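Local coordinates for protein predicted phosphatase, HAD family (Clostridium acetobutylicum, PDB 3MC1) that is a predicted phosphatase of the haloacid dehalogenase (HAD) superfamily, probably a hydrolase of phosphate esters, though its substrate is not established, at residues K78-G81 with M82-K86; P112-F115 with S116-L120. All blocks are in the same frame, centred on the assembly; numbering follows the deposited sequence.

Interaction 1: K78-G81 with M82-K86; sequences KAKG and MFENK
The carbonyl oxygen of Lys-80 receives two backbone N-H groups from the bend that follows it. Phe-83 N lies 3.1 Å from Lys-80 O and stands above the carbonyl plane, while Glu-84 N makes a weak, bent bond to the same oxygen. Glu-84 N also bonds weakly to Gly-81 O at 3.0 Å, closing a type I beta turn from Gly-81 to Glu-84. This turn ends helix 63-81, whose last residues already widen into a pi-type turn, and leads the chain into the loop before helix 91-101. Beyond it, Asn-85 ND2 bonds to Met-82 O (3.3 Å), with that oxygen in the plane of the amide, and Lys-86 N bonds to Asn-85 OD1.

Among the packing contacts, the Phe-83 ring presents its edge to Ala-79 O, which is 3.5 Å from CD2. Selenomethionine Met-82 holds CG between its backbone N and carbonyl carbon (chi1 63°), and CG sits over the centre of one ring face, 3.7 Å above it.

As for charge, Lys-80 NZ and Glu-84 OE2 are 4.5 Å apart, too far for a salt bridge. Glu-84 OE1 is instead hydrogen-bonded to Tyr-76 OH.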
loop_
_atom_site.group_PDB
_atom_site.type_symbol
_atom_site.label_atom_id
_atom_site.label_comp_id
_atom_site.label_asym_id
_atom_site.label_seq_id
_atom_site.Cartn_x
_atom_site.Cartn_y
_atom_site.Cartn_z
ATOM N N LYS A 78 8.100 -1.559 14.223
ATOM C CA LYS A 78 7.127 -1.040 15.172
ATOM C C LYS A 78 7.640 0.136 15.995
ATOM O O LYS A 78 6.856 0.985 16.423
ATOM C CB LYS A 78 6.686 -2.144 16.130
ATOM C CG LYS A 78 7.764 -2.516 17.148
ATOM C CD LYS A 78 7.385 -3.741 17.953
ATOM C CE LYS A 78 8.444 -4.057 19.014
ATOM N NZ LYS A 78 8.108 -5.299 19.773
ATOM N N ALA A 79 8.952 0.201 16.196
ATOM C CA ALA A 79 9.529 1.244 17.038
ATOM C C ALA A 79 10.333 2.319 16.338
ATOM O O ALA A 79 10.488 3.419 16.871
ATOM C CB ALA A 79 10.392 0.593 18.136
ATOM N N LYS A 80 10.852 2.016 15.156
ATOM C CA LYS A 80 11.659 2.988 14.438
ATOM C C LYS A 80 11.280 3.096 12.979
ATOM O O LYS A 80 11.075 4.193 12.471
ATOM C CB LYS A 80 13.144 2.617 14.527
ATOM C CG LYS A 80 13.742 2.713 15.909
ATOM C CD LYS A 80 14.732 3.862 15.994
ATOM C CE LYS A 80 15.863 3.708 14.979
ATOM N NZ LYS A 80 16.811 4.852 15.071
ATOM N N GLY A 81 11.202 1.948 12.314
ATOM C CA GLY A 81 10.873 1.925 10.901
ATOM C C GLY A 81 9.646 2.712 10.465
ATOM O O GLY A 81 9.709 3.469 9.492
HETATM N N MSE A 82 8.527 2.543 11.165
HETATM C CA MSE A 82 7.298 3.243 10.783
HETATM C C MSE A 82 7.434 4.761 10.770
HETATM O O MSE A 82 6.698 5.442 10.052
HETATM C CB MSE A 82 6.130 2.841 11.704
HETATM C CG MSE A 82 6.307 3.208 13.173
HETATM SE SE MSE A 82 4.601 3.228 14.137
HETATM C CE MSE A 82 3.960 4.977 13.541
ATOM N N PHE A 83 8.382 5.286 11.546
ATOM C CA PHE A 83 8.612 6.725 11.636
ATOM C C PHE A 83 9.600 7.248 10.593
ATOM O O PHE A 83 9.609 8.436 10.296
ATOM C CB PHE A 83 9.092 7.090 13.051
ATOM C CG PHE A 83 8.133 6.677 14.139
ATOM C CD1 PHE A 83 6.844 7.201 14.186
ATOM C CD2 PHE A 83 8.510 5.747 15.107
ATOM C CE1 PHE A 83 5.942 6.805 15.178
ATOM C CE2 PHE A 83 7.617 5.345 16.102
ATOM C CZ PHE A 83 6.328 5.875 16.137
ATOM N N GLU A 84 10.436 6.365 10.055
ATOM C CA GLU A 84 11.399 6.735 9.014
ATOM C C GLU A 84 10.521 6.652 7.776
ATOM O O GLU A 84 10.636 5.758 6.934
ATOM C CB GLU A 84 12.544 5.720 9.002
ATOM C CG GLU A 84 13.212 5.620 10.378
ATOM C CD GLU A 84 14.431 4.715 10.405
ATOM O OE1 GLU A 84 14.302 3.522 10.062
ATOM O OE2 GLU A 84 15.521 5.199 10.779
ATOM N N ASN A 85 9.641 7.640 7.703
ATOM C CA ASN A 85 8.592 7.725 6.707
ATOM C C ASN A 85 8.355 9.195 6.347
ATOM O O ASN A 85 8.809 10.098 7.054
ATOM C CB ASN A 85 7.342 7.173 7.376
ATOM C CG ASN A 85 6.413 6.481 6.435
ATOM O OD1 ASN A 85 6.361 6.783 5.249
ATOM N ND2 ASN A 85 5.639 5.544 6.978
ATOM N N LYS A 86 7.624 9.421 5.259
ATOM C CA LYS A 86 7.292 10.770 4.799
ATOM C C LYS A 86 6.028 10.678 3.964
ATOM O O LYS A 86 5.782 9.663 3.325
ATOM C CB LYS A 86 8.406 11.346 3.911
ATOM C CG LYS A 86 9.732 11.599 4.604
ATOM C CD LYS A 86 10.825 12.023 3.608
ATOM C CE LYS A 86 11.107 10.930 2.579
ATOM N NZ LYS A 86 12.294 11.242 1.725
#

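Interaction 2: P112-F115 with S116-L120; sequences PTVF and SKQIL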
loop_
_atom_site.group_PDB
_atom_site.type_symbol
_atom_site.label_atom_id
_atom_site.label_comp_id
_atom_site.label_asym_id
_atom_site.label_seq_id
_atom_site.Cartn_x
_atom_site.Cartn_y
_atom_site.Cartn_z
ATOM N N PRO A 112 -0.042 -4.223 7.850
ATOM C CA PRO A 112 -0.929 -4.490 8.989
ATOM C C PRO A 112 -1.742 -3.249 9.369
ATOM O O PRO A 112 -1.214 -2.140 9.376
ATOM C CB PRO A 112 0.044 -4.898 10.089
ATOM C CG PRO A 112 1.126 -5.598 9.330
ATOM C CD PRO A 112 1.333 -4.673 8.142
ATOM N N THR A 113 -3.021 -3.447 9.685
ATOM C CA THR A 113 -3.914 -2.358 10.076
ATOM C C THR A 113 -3.394 -1.572 11.280
ATOM O O THR A 113 -3.504 -0.347 11.331
ATOM C CB THR A 113 -5.314 -2.887 10.461
ATOM O OG1 THR A 113 -5.794 -3.768 9.441
ATOM C CG2 THR A 113 -6.290 -1.742 10.626
ATOM N N VAL A 114 -2.832 -2.276 12.253
ATOM C CA VAL A 114 -2.336 -1.619 13.453
ATOM C C VAL A 114 -1.248 -0.601 13.140
ATOM O O VAL A 114 -1.249 0.499 13.695
ATOM C CB VAL A 114 -1.823 -2.660 14.483
ATOM C CG1 VAL A 114 -0.754 -3.533 13.860
ATOM C CG2 VAL A 114 -1.299 -1.943 15.722
ATOM N N PHE A 115 -0.323 -0.964 12.254
ATOM C CA PHE A 115 0.745 -0.051 11.861
ATOM C C PHE A 115 0.207 1.064 10.962
ATOM O O PHE A 115 0.578 2.219 11.119
ATOM C CB PHE A 115 1.854 -0.785 11.095
ATOM C CG PHE A 115 2.536 -1.869 11.887
ATOM C CD1 PHE A 115 2.737 -1.732 13.262
ATOM C CD2 PHE A 115 3.017 -3.009 11.250
ATOM C CE1 PHE A 115 3.411 -2.717 13.985
ATOM C CE2 PHE A 115 3.693 -3.999 11.966
ATOM C CZ PHE A 115 3.889 -3.852 13.332
ATOM N N SER A 116 -0.655 0.703 10.014
ATOM C CA SER A 116 -1.218 1.686 9.085
ATOM C C SER A 116 -1.958 2.802 9.819
ATOM O O SER A 116 -1.850 3.967 9.457
ATOM C CB SER A 116 -2.159 0.990 8.105
ATOM O OG SER A 116 -1.507 -0.107 7.485
ATOM N N LYS A 117 -2.704 2.439 10.856
ATOM C CA LYS A 117 -3.438 3.415 11.646
ATOM C C LYS A 117 -2.479 4.343 12.403
ATOM O O LYS A 117 -2.642 5.566 12.380
ATOM C CB LYS A 117 -4.361 2.684 12.626
ATOM C CG LYS A 117 -5.351 3.585 13.325
ATOM C CD LYS A 117 -6.267 2.782 14.227
ATOM C CE LYS A 117 -7.569 3.527 14.460
ATOM N NZ LYS A 117 -8.308 3.714 13.173
ATOM N N GLN A 118 -1.470 3.762 13.060
ATOM C CA GLN A 118 -0.490 4.548 13.811
ATOM C C GLN A 118 0.209 5.538 12.910
ATOM O O GLN A 118 0.453 6.678 13.297
ATOM C CB GLN A 118 0.599 3.660 14.422
ATOM C CG GLN A 118 0.181 2.767 15.545
ATOM C CD GLN A 118 1.374 2.013 16.100
ATOM O OE1 GLN A 118 2.248 2.598 16.750
ATOM N NE2 GLN A 118 1.430 0.713 15.823
ATOM N N ILE A 119 0.567 5.079 11.716
ATOM C CA ILE A 119 1.261 5.910 10.745
ATOM C C ILE A 119 0.382 7.059 10.239
ATOM O O ILE A 119 0.812 8.211 10.230
ATOM C CB ILE A 119 1.739 5.040 9.551
ATOM C CG1 ILE A 119 2.876 4.118 10.013
ATOM C CG2 ILE A 119 2.202 5.914 8.407
ATOM C CD1 ILE A 119 3.165 2.987 9.040
ATOM N N LEU A 120 -0.843 6.748 9.823
ATOM C CA LEU A 120 -1.742 7.780 9.306
ATOM C C LEU A 120 -2.129 8.805 10.377
ATOM O O LEU A 120 -2.297 9.990 10.083
ATOM C CB LEU A 120 -2.977 7.127 8.686
ATOM C CG LEU A 120 -2.627 6.349 7.409
ATOM C CD1 LEU A 120 -3.798 5.511 6.927
ATOM C CD2 LEU A 120 -2.180 7.339 6.340
#
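Ser-116 grips Pro-112 O twice, through its backbone and through its hydroxyl. The N-H bond runs 3.0 Å from Ser-116 N to Pro-112 O and is nearly straight, at 166°. Ser-116 OG donates to Pro-112 O over 2.8 Å, reaching it from above the carbonyl plane. With OG beside its own backbone N (chi1 -53°), the hydroxyl turns back toward the start of the helix, and this buried oxygen has its acceptor there.

Two residues on, Gln-118 doubles back in a similar way: its N and NE2 both bond weakly to Val-114 O, the NE2 bond being 3.4 Å long. The amide thus lies alongside the Val-114 and Phe-115 side chains. NE2 is 3.8 Å from Phe-115 CD1 at the edge of the ring, and the ring and amide planes are 47° apart. Val-114 CG1 lies over one ring face, displaced toward the rim. On the buried side Ile-119 CG1 comes within 3.2 Å of Phe-115 O, the acceptor for Ile-119 N.

Further out, Phe-115 meets Phe-77 of helix 63-81 edge-to-face, and Ile-119 also rests against Phe-77. Thr-113 OG1 bonds to Ser-135 O, tying the first turn to strand 131-135, while Ser-116 packs on Thr-109 and Ile-132. Pro-112 occupies the N-cap position of helix 113-122, the crossover helix of a beta-alpha-beta unit between parallel strands 104-109 and 131-135 in the Rossmann-like HAD core.

Overall arrangement
Interactions 1 and 2 have centres about 11 Å apart and meet through side chains: the end of helix 63-81 and its following turn pack against helix 113-122. Met-82 SE lies 3.6 Å from Gln-118 OE1, and Met-82 CE lies 3.8 Å from Ile-119 CG1. At the two ends of this seam, Lys-78 CB approaches Phe-115 CE1 to 4.0 Å and Asn-85 ND2 approaches Ile-119 CG2 to 3.7 Å. Interaction 2 is part of the sheet-bearing core that also holds the sodium ion at Asp-10, Asp-12 and Asp-167, but does not touch the ion: the Ser-116 side chain is about 11 Å from it. A glycerol, probably from the crystallisation liquor, lies about 4 Å from the Pro-112 side chain.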